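Long-range contacts in putative fumarylpyruvate hydrolase (Burkholderia cenocepacia, PDB 4MAQ), which is a putative hydrolase with the mixed beta-sheet fold of the fumarylacetoacetate hydrolase (FAH) family: residues W166-G171 with R221-V226; V116-T121 with A230-V235; L85-E90 with T173-D178; A68-S73 with S145-A150; I89-A94 with I205-P210. All blocks are in the same frame, centred on the assembly; numbering follows the deposited sequence. Where two conformers were deposited one is given.

In the fold
The five contacts tie together two mixed beta sheets of the FAH fold. Contact 1 pairs strands inside the five-stranded sheet, contacts 4 and 5 inside the larger. Contact 2 packs the two sheets together through side chains. In contact 3 a glutamine of one sheet hydrogen-bonds a side chain and the backbone of the other. Between centres, contacts 1 and 2 lie about 8 Å apart and contacts 2 and 4 about 7 Å. Contacts 3 and 5 share Ile-89 and Glu-90, with centres about 11 Å apart. Gln-175 NE2 bonds Thr-209 OG1 between them, at 2.9 Å. Glu-88, Glu-90 and Asp-119 lie together and resemble the metal-binding acids of FAH relatives, though no metal is described here.

Contact 1 (W166-G171 with R221-V226); sequences WLAVNG and RVTGGV
Trp-166 lays its indole flat on the backbone of Gly-224 and Gly-225. Its CG sits between the backbone N and the carbonyl carbon (chi1 65°), which folds the ring across 221-226. Gly-224 CA lies 3.4 Å from the centroid of the six-membered ring, almost on the ring normal. This is a CH-pi contact. Gly-225 N lies over the same face, while Thr-223 OG1 meets the ring edge 3.7 Å from CZ3. Arg-164 adds a cation-pi contact to this ring. The backbone of Trp-166 makes a two-way hydrogen-bonded pair with Gly-225.

Leu-167 points to the other side of the sheet, where its CD1 is 3.9 Å from Val-222 CG1. The two strands run antiparallel inside a five-stranded mixed sheet, with strands 172-178 and 230-236 flanking the pair. Ala-168 N bonds Thr-223 O at 2.8 Å, and Thr-223 N returns a bond to Ala-168 O. Ala-168 CB also rests 3.4 Å from Thr-223 OG1.

Asn-170 ends the pairing. Its N bonds Arg-221 O at 2.8 Å. Its OD1 takes a nearly straight bond (175°) from Arg-221 N, and its ND2 hydrogen-bonds Asp-220 OD1. A water joins Gly-171 N, Arg-221 O and Thr-223 OG1.

Contact 2 (V116-T121 with A230-V235); sequences VGVDLT and ATFEFV
Val-116 and Val-118 meet Ala-230, Phe-232 and Phe-234 by apolar contact, and no hydrogen bonds join the two segments. Between aliphatic groups there is one close pair. Val-116 CG2 is 3.9 Å from Ala-230 CB. The same methyl also lies 3.7 Å from Ala-230 O.

The remaining contacts are aliphatic to aromatic. The two methyls of Val-116 share the work, because CG1 is anti to the backbone N (chi1 175°) and turns to Phe-232 while CG2 serves Ala-230. Val-116 CG1 comes to the edge of the Phe-232 ring, 3.9 Å from CE2. Strand 111-122 belongs to the larger sheet of the FAH fold and strand 230-236 to the five-stranded one, and here the two sheets pack against each other through side chains. The strand axes stand 7.8 Å apart at 47°.

Val-118 CG2 reaches both phenylalanines. It meets Phe-232 obliquely, 3.6 Å from CZ, and lies near the plane of the Phe-234 ring at its edge, 4.2 Å from CE2. Val-116 and Val-118 each cross Phe-232 at about a right angle. Ile-89, Val-222 and Ala-72 also pack on Phe-232, and Val-222 and Ala-72 touch Phe-234 as well.

Contact 3 (L85-E90 with T173-D178); sequences LHHEIE and TRQQGD
Gln-175 and His-87 swing toward each other through their first torsions. Gln-175 CG is anti to the carbonyl carbon (chi1 -58°), and the chain stays extended beyond it, which carries the amide to strand 85-95. His-87 CG lies between its backbone N and carbonyl carbon (chi1 56°), which brings the imidazole beside that amide. The contact bridges two sheets of the FAH fold. Strand 85-95 belongs to the larger sheet, and strand 172-178 is an outermost strand, within this chain, of the five-stranded one. Arg-174 and Gln-175 form a classic beta bulge opposite Leu-167, and both therefore point toward 85-90.

Gln-175 OE1 is gripped by two donors. His-87 ND1 gives a bond of 3.1 Å, with OE1 close to the ring plane. Ile-89 N gives a straighter one of 2.9 Å. The donors come from opposite faces of the amide plane, with His-87 ND1 well above it. Together with the bond from Gln-175 NE2 to Thr-209 OG1 they hold the amide's orientation. The ring and amide planes are 41° apart, and the two side chains run past each other in opposite directions. Ile-89 CG2 packs 3.7 Å from Gln-175 CD.

Arg-174 crosses the histidine at about a right angle. Its CB is 3.7 Å from His-87 CE1. Its NE forms a salt bridge with Asp-172. A water links the far ends of the two side chains: it lies 2.7 Å from His-87 NE2 and accepts a bond of 2.8 Å from Arg-174 NH1.

Contact 4 (A68-S73 with S145-A150); sequences AIVPAS and SGPVTA
Ile-69 and Gly-146 form the close inner part of this contact. Gly-146 has no side chain, and Ile-69 CD1 comes to 3.5 Å from Gly-146 O. Two torsions of Ile-69 (chi1 -56°, chi2 -55°) together bring the CD1 end nearer to the glycine. The CA of Ile-69 also makes a CA-H...O contact with that Gly-146 O. Ile-69 CG2 packs 3.8 Å from Val-148 CG2, and Phe-206 of strand 204-206 packs on both residues. Ala-68 adds to this inner part, with its CB 3.4 Å from Ser-145 OG. That hydroxyl bonds Phe-142 O. Ala-72, the centre of an inverse gamma turn, is tightly packed too. Its CB lies 3.6 Å from Val-148 C and also touches Pro-147 CB. Phe-232 and Phe-234 pack on it from the other sheet.

The other side is looser. Pro-71 is exposed and points away from 145-150. Val-70 is partly exposed, though its CG2 still comes to 3.8 Å from Pro-147 CA.

Strands 69-71 and 146-148 are short and weakly bonded. They run parallel in sense, though their axes are 45° apart. They pair 69-71 with the start of strand 146-153 in the larger mixed sheet of the FAH fold. Gly-146 N binds Ala-68 O at 3.0 Å. The bond from Val-70 N to Gly-146 O is weak. Val-148 N meets Val-70 O at 2.9 Å, and Ala-72 N reaches Val-148 O at 3.0 Å. All four hydrogen bonds run from backbone to backbone. The main chain thus supplies the polar bonding, and the side chains are left to pack mainly by apolar contact on their neighbours.

Contact 5 (I89-A94 with I205-P210); sequences IELVVA and IFTGTP
The carboxylate of Glu-90 accepts a bond from the backbone N of Gly-208. Gly-208 N reaches Glu-90 OE1 at 2.8 Å from above the carboxylate plane. The same oxygen lies 3.3 Å from Phe-206 CB. Two threonine hydroxyls bind the strand backbone. Thr-209 OG1 gives a bond of 2.7 Å to Ile-89 O and also accepts one from Gln-175 NE2. Thr-207 OG1 sits between its backbone N and carbonyl carbon (chi1 58°) and gives one of 2.8 Å to Leu-91 O. Thr-207 N binds that same oxygen, so Leu-91 O accepts twice from one residue. A water takes the N-H of Leu-91 and donates to Thr-207 OG1 and Gly-208 O.

Backbone bonds pair Val-93 with Ile-205 in both directions, each at 2.8 Å.

Apolar contacts flank these bonds. Val-92 CG2 lies over the centre of the Phe-206 ring, 3.7 Å from the centroid, as a CH-pi contact. Val-93 CG2 touches Thr-207 CG2 at 3.6 Å. Ile-89 CG2 meets Pro-210 CD.

Regular antiparallel pairing thus gives way, after Phe-206, to a loop tied down by hydroxyls, a carboxylate and water, at the end of strand 204-206 in the larger mixed sheet of the FAH fold.

Contact 1 (W166-G171 with R221-V226)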
# COMPACT_ATOMS: atom_id res chain seq x y z
N TRP B 166 15.68 19.19 -8.55
CA TRP B 166 14.91 20.29 -9.11
C TRP B 166 13.71 19.78 -9.89
O TRP B 166 13.67 18.62 -10.35
CB TRP B 166 15.82 21.17 -10.01
CG TRP B 166 16.31 20.41 -11.22
CD1 TRP B 166 17.39 19.55 -11.28
CD2 TRP B 166 15.71 20.40 -12.52
NE1 TRP B 166 17.48 19.01 -12.55
CE2 TRP B 166 16.47 19.52 -13.33
CE3 TRP B 166 14.60 21.07 -13.08
CZ2 TRP B 166 16.16 19.28 -14.67
CZ3 TRP B 166 14.29 20.82 -14.43
CH2 TRP B 166 15.06 19.93 -15.21
N LEU B 167 12.73 20.66 -10.06
CA LEU B 167 11.57 20.36 -10.87
C LEU B 167 11.08 21.67 -11.49
O LEU B 167 11.07 22.71 -10.83
CB LEU B 167 10.47 19.70 -10.02
CG LEU B 167 9.12 19.40 -10.69
CD1 LEU B 167 8.45 18.23 -9.99
CD2 LEU B 167 8.17 20.59 -10.73
N ALA B 168 10.71 21.61 -12.77
CA ALA B 168 10.11 22.74 -13.48
C ALA B 168 8.80 22.33 -14.12
O ALA B 168 8.57 21.14 -14.40
CB ALA B 168 11.09 23.25 -14.55
N VAL B 169 7.95 23.33 -14.33
CA VAL B 169 6.66 23.14 -14.98
C VAL B 169 6.59 24.13 -16.13
O VAL B 169 6.75 25.35 -15.93
CB VAL B 169 5.49 23.39 -13.99
CG1 VAL B 169 4.15 23.40 -14.71
CG2 VAL B 169 5.49 22.36 -12.87
N ASN B 170 6.36 23.61 -17.33
CA ASN B 170 6.38 24.44 -18.52
C ASN B 170 7.64 25.31 -18.59
O ASN B 170 7.61 26.48 -19.01
CB ASN B 170 5.08 25.25 -18.65
CG ASN B 170 3.87 24.36 -18.57
OD1 ASN B 170 3.90 23.23 -19.07
ND2 ASN B 170 2.81 24.84 -17.94
N GLY B 171 8.75 24.71 -18.19
CA GLY B 171 10.06 25.38 -18.28
C GLY B 171 10.35 26.34 -17.14
O GLY B 171 11.43 26.93 -17.09
N ARG B 221 3.79 20.39 -18.78
CA ARG B 221 5.03 19.67 -19.08
C ARG B 221 5.94 19.74 -17.83
O ARG B 221 6.40 20.82 -17.44
CB ARG B 221 5.76 20.26 -20.30
CG ARG B 221 7.08 19.55 -20.65
CD ARG B 221 7.76 20.12 -21.91
NE ARG B 221 6.77 20.10 -22.99
CZ ARG B 221 6.44 19.02 -23.71
NH1 ARG B 221 7.16 17.90 -23.65
NH2 ARG B 221 5.38 19.08 -24.52
N VAL B 222 6.18 18.58 -17.20
CA VAL B 222 6.96 18.53 -15.97
C VAL B 222 8.34 17.99 -16.31
O VAL B 222 8.47 16.94 -16.95
CB VAL B 222 6.27 17.61 -14.94
CG1 VAL B 222 6.97 17.72 -13.58
CG2 VAL B 222 4.79 17.96 -14.84
N THR B 223 9.36 18.74 -15.91
CA THR B 223 10.74 18.29 -16.03
C THR B 223 11.38 18.33 -14.65
O THR B 223 10.87 18.99 -13.73
CB THR B 223 11.54 19.19 -16.99
OG1 THR B 223 11.35 20.56 -16.62
CG2 THR B 223 11.10 18.97 -18.44
N GLY B 224 12.47 17.60 -14.50
CA GLY B 224 13.19 17.64 -13.23
C GLY B 224 14.33 16.67 -13.23
O GLY B 224 14.62 16.01 -14.26
N GLY B 225 15.00 16.58 -12.09
CA GLY B 225 16.16 15.74 -12.02
C GLY B 225 16.91 15.82 -10.72
O GLY B 225 16.60 16.66 -9.86
N VAL B 226 17.87 14.92 -10.58
CA VAL B 226 18.87 15.01 -9.52
C VAL B 226 20.19 14.87 -10.25
O VAL B 226 20.37 13.90 -11.01
CB VAL B 226 18.72 13.92 -8.45
CG1 VAL B 226 19.90 13.99 -7.47
CG2 VAL B 226 17.39 14.09 -7.72
O HOH W 1 9.09 21.82 -17.65

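Contact 2 (V116-T121 with A230-V235)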
# COMPACT_ATOMS: atom_id res chain seq x y z
N VAL B 116 14.90 9.07 -9.81
CA VAL B 116 14.29 10.36 -9.48
C VAL B 116 12.79 10.18 -9.64
O VAL B 116 12.33 9.55 -10.60
CB VAL B 116 14.80 11.49 -10.41
CG1 VAL B 116 14.07 12.80 -10.14
CG2 VAL B 116 16.30 11.63 -10.24
N GLY B 117 12.02 10.68 -8.67
CA GLY B 117 10.59 10.47 -8.68
C GLY B 117 9.83 11.73 -8.40
O GLY B 117 10.40 12.74 -7.94
N VAL B 118 8.53 11.68 -8.66
CA VAL B 118 7.63 12.76 -8.22
C VAL B 118 6.56 12.11 -7.35
O VAL B 118 5.84 11.21 -7.79
CB VAL B 118 6.98 13.50 -9.41
CG1 VAL B 118 6.17 14.69 -8.90
CG2 VAL B 118 8.05 13.96 -10.41
N ASP B 119 6.48 12.54 -6.10
CA ASP B 119 5.36 12.18 -5.24
C ASP B 119 4.21 13.09 -5.66
O ASP B 119 4.25 14.30 -5.46
CB ASP B 119 5.78 12.40 -3.78
CG ASP B 119 4.63 12.26 -2.78
OD1 ASP B 119 3.58 11.71 -3.13
OD2 ASP B 119 4.79 12.73 -1.63
N LEU B 120 3.21 12.51 -6.32
CA LEU B 120 2.00 13.26 -6.66
C LEU B 120 0.94 13.11 -5.58
O LEU B 120 0.77 12.02 -5.04
CB LEU B 120 1.45 12.80 -8.02
CG LEU B 120 2.38 13.06 -9.22
CD1 LEU B 120 1.81 12.43 -10.48
CD2 LEU B 120 2.55 14.56 -9.43
N THR B 121 0.21 14.19 -5.33
CA THR B 121 -0.77 14.23 -4.25
C THR B 121 -2.08 14.83 -4.71
O THR B 121 -2.09 15.87 -5.36
CB THR B 121 -0.29 15.11 -3.09
OG1 THR B 121 1.02 14.72 -2.72
CG2 THR B 121 -1.20 15.00 -1.85
N ALA B 230 19.39 11.21 -12.76
CA ALA B 230 18.49 11.17 -13.92
C ALA B 230 17.85 12.52 -14.11
O ALA B 230 17.78 13.32 -13.16
CB ALA B 230 17.41 10.12 -13.70
N THR B 231 17.38 12.77 -15.32
CA THR B 231 16.42 13.84 -15.55
C THR B 231 15.19 13.20 -16.18
O THR B 231 15.24 12.05 -16.62
CB THR B 231 16.97 14.95 -16.47
OG1 THR B 231 17.31 14.39 -17.75
CG2 THR B 231 18.20 15.60 -15.84
N PHE B 232 14.10 13.94 -16.22
CA PHE B 232 12.88 13.44 -16.82
C PHE B 232 12.09 14.57 -17.46
O PHE B 232 12.30 15.78 -17.17
CB PHE B 232 11.98 12.71 -15.79
CG PHE B 232 11.42 13.61 -14.74
CD1 PHE B 232 10.27 14.34 -14.96
CD2 PHE B 232 12.05 13.71 -13.49
CE1 PHE B 232 9.75 15.19 -13.97
CE2 PHE B 232 11.54 14.56 -12.50
CZ PHE B 232 10.39 15.30 -12.75
N GLU B 233 11.17 14.14 -18.32
CA GLU B 233 10.21 15.04 -18.97
C GLU B 233 8.93 14.24 -19.24
O GLU B 233 9.00 13.19 -19.84
CB GLU B 233 10.80 15.59 -20.27
CG GLU B 233 9.85 16.48 -21.10
CD GLU B 233 10.57 17.34 -22.12
OE1 GLU B 233 11.81 17.58 -21.99
OE2 GLU B 233 9.91 17.80 -23.08
N PHE B 234 7.79 14.73 -18.75
CA PHE B 234 6.50 14.08 -19.05
C PHE B 234 5.41 15.12 -19.11
O PHE B 234 5.61 16.27 -18.69
CB PHE B 234 6.16 12.94 -18.05
CG PHE B 234 5.91 13.37 -16.62
CD1 PHE B 234 4.69 13.90 -16.22
CD2 PHE B 234 6.88 13.16 -15.63
CE1 PHE B 234 4.45 14.24 -14.89
CE2 PHE B 234 6.64 13.48 -14.29
CZ PHE B 234 5.43 14.04 -13.92
N VAL B 235 4.27 14.73 -19.68
CA VAL B 235 3.13 15.62 -19.81
C VAL B 235 1.99 15.08 -18.94
O VAL B 235 1.69 13.89 -18.97
CB VAL B 235 2.70 15.75 -21.30
CG1 VAL B 235 1.43 16.57 -21.45
CG2 VAL B 235 3.82 16.38 -22.12

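Contact 3 (L85-E90 with T173-D178)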
# COMPACT_ATOMS: atom_id res chain seq x y z
N LEU B 85 -3.89 18.77 -7.89
CA LEU B 85 -2.80 17.78 -7.97
C LEU B 85 -1.48 18.48 -7.70
O LEU B 85 -1.15 19.43 -8.41
CB LEU B 85 -2.77 17.17 -9.36
CG LEU B 85 -1.78 16.03 -9.59
CD1 LEU B 85 -2.16 14.77 -8.83
CD2 LEU B 85 -1.77 15.75 -11.07
N HIS B 86 -0.75 18.03 -6.68
CA HIS B 86 0.53 18.67 -6.37
C HIS B 86 1.72 17.80 -6.71
O HIS B 86 1.62 16.56 -6.69
CB HIS B 86 0.59 19.08 -4.91
CG HIS B 86 -0.18 20.34 -4.64
ND1 HIS B 86 0.19 21.26 -3.68
CD2 HIS B 86 -1.28 20.85 -5.25
CE1 HIS B 86 -0.67 22.26 -3.69
NE2 HIS B 86 -1.56 22.05 -4.64
N HIS B 87 2.86 18.44 -6.98
CA HIS B 87 4.13 17.76 -7.25
C HIS B 87 5.11 17.93 -6.10
O HIS B 87 5.17 19.00 -5.49
CB HIS B 87 4.82 18.33 -8.52
CG HIS B 87 5.06 19.82 -8.47
ND1 HIS B 87 6.08 20.40 -7.74
CD2 HIS B 87 4.39 20.85 -9.05
CE1 HIS B 87 6.05 21.72 -7.91
NE2 HIS B 87 5.01 22.02 -8.68
N GLU B 88 5.88 16.88 -5.85
CA GLU B 88 7.04 16.94 -4.97
C GLU B 88 8.17 16.11 -5.58
O GLU B 88 8.09 14.88 -5.62
CB GLU B 88 6.72 16.39 -3.58
CG GLU B 88 5.77 17.26 -2.78
CD GLU B 88 5.24 16.53 -1.58
OE1 GLU B 88 6.06 16.02 -0.80
OE2 GLU B 88 4.01 16.45 -1.43
N ILE B 89 9.22 16.79 -6.06
CA ILE B 89 10.39 16.09 -6.62
C ILE B 89 11.19 15.39 -5.50
O ILE B 89 11.43 15.99 -4.44
CB ILE B 89 11.32 17.10 -7.37
CG1 ILE B 89 12.48 16.41 -8.08
CG2 ILE B 89 11.86 18.21 -6.45
CD1 ILE B 89 12.00 15.71 -9.32
N GLU B 90 11.63 14.15 -5.73
CA GLU B 90 12.34 13.37 -4.68
C GLU B 90 13.39 12.45 -5.28
O GLU B 90 13.17 11.89 -6.34
CB GLU B 90 11.35 12.55 -3.86
CG GLU B 90 10.19 13.40 -3.39
CD GLU B 90 9.45 12.93 -2.18
OE1 GLU B 90 9.89 12.02 -1.46
OE2 GLU B 90 8.41 13.57 -1.93
N THR B 173 11.08 26.97 -13.24
CA THR B 173 11.52 26.21 -12.07
C THR B 173 10.56 26.44 -10.91
O THR B 173 10.24 27.58 -10.56
CB THR B 173 12.94 26.62 -11.67
OG1 THR B 173 13.82 26.37 -12.77
CG2 THR B 173 13.41 25.82 -10.45
N ARG B 174 10.09 25.34 -10.31
CA ARG B 174 9.18 25.40 -9.17
C ARG B 174 9.84 24.87 -7.91
O ARG B 174 9.49 25.31 -6.81
CB ARG B 174 7.89 24.60 -9.45
CG ARG B 174 7.11 24.97 -10.72
CD ARG B 174 6.35 26.28 -10.58
NE ARG B 174 5.87 26.81 -11.88
CZ ARG B 174 4.68 26.55 -12.45
NH1 ARG B 174 3.80 25.74 -11.85
NH2 ARG B 174 4.38 27.10 -13.63
N GLN B 175 10.77 23.92 -8.05
CA GLN B 175 11.50 23.41 -6.88
C GLN B 175 12.96 23.35 -7.22
O GLN B 175 13.32 22.94 -8.32
CB GLN B 175 11.03 22.00 -6.48
CG GLN B 175 9.54 21.91 -6.16
CD GLN B 175 9.19 20.57 -5.54
OE1 GLN B 175 8.70 19.67 -6.22
NE2 GLN B 175 9.49 20.42 -4.26
N GLN B 176 13.82 23.74 -6.28
CA GLN B 176 15.26 23.61 -6.47
C GLN B 176 15.89 23.59 -5.10
O GLN B 176 15.80 24.55 -4.33
CB GLN B 176 15.81 24.77 -7.31
CG GLN B 176 17.27 24.67 -7.71
CD GLN B 176 17.62 25.76 -8.68
OE1 GLN B 176 17.55 25.57 -9.89
NE2 GLN B 176 17.98 26.93 -8.16
N GLY B 177 16.52 22.48 -4.78
CA GLY B 177 17.23 22.36 -3.54
C GLY B 177 18.46 21.50 -3.72
O GLY B 177 18.93 21.30 -4.85
N ASP B 178 19.01 21.03 -2.61
CA ASP B 178 20.22 20.22 -2.67
C ASP B 178 20.02 19.00 -1.78
O ASP B 178 19.43 19.11 -0.70
CB ASP B 178 21.45 21.01 -2.23
CG ASP B 178 22.74 20.33 -2.61
OD1 ASP B 178 23.13 19.36 -1.91
OD2 ASP B 178 23.36 20.73 -3.61
O HOH W 2 3.63 24.20 -9.53

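Contact 4 (A68-S73 with S145-A150)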
# COMPACT_ATOMS: atom_id res chain seq x y z
N ALA B 68 1.52 1.90 -8.37
CA ALA B 68 1.42 3.35 -8.59
C ALA B 68 2.71 3.91 -9.17
O ALA B 68 2.76 5.09 -9.55
CB ALA B 68 1.12 4.05 -7.28
N ILE B 69 3.77 3.09 -9.18
CA ILE B 69 5.05 3.50 -9.76
C ILE B 69 4.96 3.31 -11.26
O ILE B 69 4.79 2.18 -11.75
CB ILE B 69 6.22 2.68 -9.16
CG1 ILE B 69 6.23 2.79 -7.62
CG2 ILE B 69 7.53 3.08 -9.80
CD1 ILE B 69 6.27 4.21 -7.07
N VAL B 70 5.03 4.43 -11.97
CA VAL B 70 4.86 4.47 -13.42
C VAL B 70 6.04 5.24 -14.01
O VAL B 70 6.78 5.91 -13.29
CB VAL B 70 3.53 5.16 -13.80
CG1 VAL B 70 2.34 4.40 -13.22
CG2 VAL B 70 3.51 6.65 -13.40
N PRO B 71 6.23 5.14 -15.34
CA PRO B 71 7.34 5.88 -15.92
C PRO B 71 7.17 7.39 -15.83
O PRO B 71 6.08 7.93 -16.06
CB PRO B 71 7.32 5.44 -17.40
CG PRO B 71 6.62 4.11 -17.37
CD PRO B 71 5.56 4.27 -16.32
N ALA B 72 8.25 8.07 -15.47
CA ALA B 72 8.28 9.54 -15.47
C ALA B 72 8.62 10.02 -16.89
O ALA B 72 9.63 10.69 -17.12
CB ALA B 72 9.31 10.04 -14.47
N SER B 73 7.77 9.64 -17.83
CA SER B 73 7.95 9.94 -19.25
C SER B 73 6.61 9.74 -19.93
O SER B 73 5.68 9.21 -19.32
CB SER B 73 9.02 9.03 -19.87
OG SER B 73 8.71 7.67 -19.65
N SER B 145 0.48 7.70 -9.10
CA SER B 145 0.86 8.70 -8.12
C SER B 145 2.35 8.76 -7.82
O SER B 145 2.79 9.60 -7.04
CB SER B 145 0.06 8.48 -6.82
OG SER B 145 0.36 7.21 -6.25
N GLY B 146 3.14 7.88 -8.44
CA GLY B 146 4.59 7.89 -8.22
C GLY B 146 5.39 7.67 -9.49
O GLY B 146 6.06 6.64 -9.64
N PRO B 147 5.34 8.67 -10.41
CA PRO B 147 6.23 8.54 -11.57
C PRO B 147 7.71 8.50 -11.14
O PRO B 147 8.12 9.29 -10.29
CB PRO B 147 5.95 9.81 -12.41
CG PRO B 147 4.82 10.50 -11.77
CD PRO B 147 4.52 9.90 -10.45
N VAL B 148 8.48 7.58 -11.72
CA VAL B 148 9.90 7.41 -11.40
C VAL B 148 10.67 7.24 -12.72
O VAL B 148 10.18 6.58 -13.66
CB VAL B 148 10.14 6.19 -10.45
CG1 VAL B 148 11.62 5.99 -10.11
CG2 VAL B 148 9.34 6.31 -9.15
N THR B 149 11.89 7.77 -12.77
CA THR B 149 12.78 7.55 -13.90
C THR B 149 13.30 6.12 -13.94
O THR B 149 13.21 5.38 -12.95
CB THR B 149 13.99 8.48 -13.86
OG1 THR B 149 14.78 8.21 -12.68
CG2 THR B 149 13.54 9.95 -13.89
N ALA B 150 13.92 5.75 -15.06
CA ALA B 150 14.76 4.59 -15.04
C ALA B 150 15.78 4.69 -13.88
O ALA B 150 16.26 5.79 -13.52
CB ALA B 150 15.46 4.45 -16.39

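Contact 5 (I89-A94 with I205-P210)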
# COMPACT_ATOMS: atom_id res chain seq x y z
N ILE B 89 9.22 16.79 -6.06
CA ILE B 89 10.39 16.09 -6.62
C ILE B 89 11.19 15.39 -5.50
O ILE B 89 11.43 15.99 -4.44
CB ILE B 89 11.32 17.10 -7.37
CG1 ILE B 89 12.48 16.41 -8.08
CG2 ILE B 89 11.86 18.21 -6.45
CD1 ILE B 89 12.00 15.71 -9.32
N GLU B 90 11.63 14.15 -5.73
CA GLU B 90 12.34 13.37 -4.68
C GLU B 90 13.39 12.45 -5.28
O GLU B 90 13.17 11.89 -6.34
CB GLU B 90 11.35 12.55 -3.86
CG GLU B 90 10.19 13.40 -3.39
CD GLU B 90 9.45 12.93 -2.18
OE1 GLU B 90 9.89 12.02 -1.46
OE2 GLU B 90 8.41 13.57 -1.93
N LEU B 91 14.48 12.27 -4.54
CA LEU B 91 15.41 11.17 -4.78
C LEU B 91 14.77 9.85 -4.34
O LEU B 91 14.28 9.74 -3.23
CB LEU B 91 16.75 11.37 -4.05
CG LEU B 91 17.76 10.25 -4.24
CD1 LEU B 91 18.36 10.29 -5.63
CD2 LEU B 91 18.86 10.36 -3.19
N VAL B 92 14.76 8.87 -5.24
CA VAL B 92 14.19 7.55 -4.94
C VAL B 92 15.33 6.54 -4.76
O VAL B 92 16.26 6.46 -5.58
CB VAL B 92 13.26 7.09 -6.07
CG1 VAL B 92 12.78 5.65 -5.84
CG2 VAL B 92 12.05 8.02 -6.16
N VAL B 93 15.31 5.83 -3.63
CA VAL B 93 16.31 4.81 -3.31
C VAL B 93 15.72 3.43 -3.51
O VAL B 93 14.63 3.14 -3.03
CB VAL B 93 16.76 4.98 -1.83
CG1 VAL B 93 17.87 3.99 -1.55
CG2 VAL B 93 17.24 6.41 -1.57
N ALA B 94 16.43 2.60 -4.27
CA ALA B 94 15.96 1.23 -4.57
C ALA B 94 16.76 0.23 -3.75
O ALA B 94 17.99 0.25 -3.79
CB ALA B 94 16.13 0.95 -6.06
N ILE B 205 12.21 3.82 -1.73
CA ILE B 205 12.00 4.84 -0.71
C ILE B 205 12.13 6.21 -1.35
O ILE B 205 13.16 6.56 -1.95
CB ILE B 205 13.02 4.72 0.44
CG1 ILE B 205 13.01 3.30 1.06
CG2 ILE B 205 12.73 5.78 1.49
CD1 ILE B 205 14.15 3.09 2.07
N PHE B 206 11.05 6.98 -1.24
CA PHE B 206 11.04 8.38 -1.66
C PHE B 206 11.51 9.18 -0.44
O PHE B 206 10.92 9.08 0.63
CB PHE B 206 9.62 8.81 -2.00
CG PHE B 206 9.15 8.42 -3.37
CD1 PHE B 206 9.03 7.09 -3.74
CD2 PHE B 206 8.75 9.40 -4.27
CE1 PHE B 206 8.53 6.73 -4.99
CE2 PHE B 206 8.27 9.05 -5.53
CZ PHE B 206 8.15 7.71 -5.89
N THR B 207 12.59 9.93 -0.61
CA THR B 207 13.38 10.46 0.52
C THR B 207 13.08 11.91 0.91
O THR B 207 13.80 12.50 1.73
CB THR B 207 14.91 10.30 0.29
OG1 THR B 207 15.31 10.96 -0.92
CG2 THR B 207 15.28 8.83 0.18
N GLY B 208 12.03 12.49 0.33
CA GLY B 208 11.60 13.83 0.71
C GLY B 208 11.81 14.82 -0.40
O GLY B 208 12.37 14.51 -1.45
N THR B 209 11.37 16.05 -0.17
CA THR B 209 11.33 17.05 -1.23
C THR B 209 11.77 18.40 -0.71
O THR B 209 11.46 18.75 0.43
CB THR B 209 9.89 17.12 -1.81
OG1 THR B 209 9.90 17.78 -3.08
CG2 THR B 209 8.92 17.85 -0.88
N PRO B 210 12.47 19.19 -1.55
CA PRO B 210 12.80 20.55 -1.13
C PRO B 210 11.55 21.45 -1.23
O PRO B 210 10.47 20.98 -1.56
CB PRO B 210 13.85 20.98 -2.15
CG PRO B 210 13.53 20.20 -3.37
CD PRO B 210 13.04 18.87 -2.87
O HOH W 3 14.89 13.56 -1.90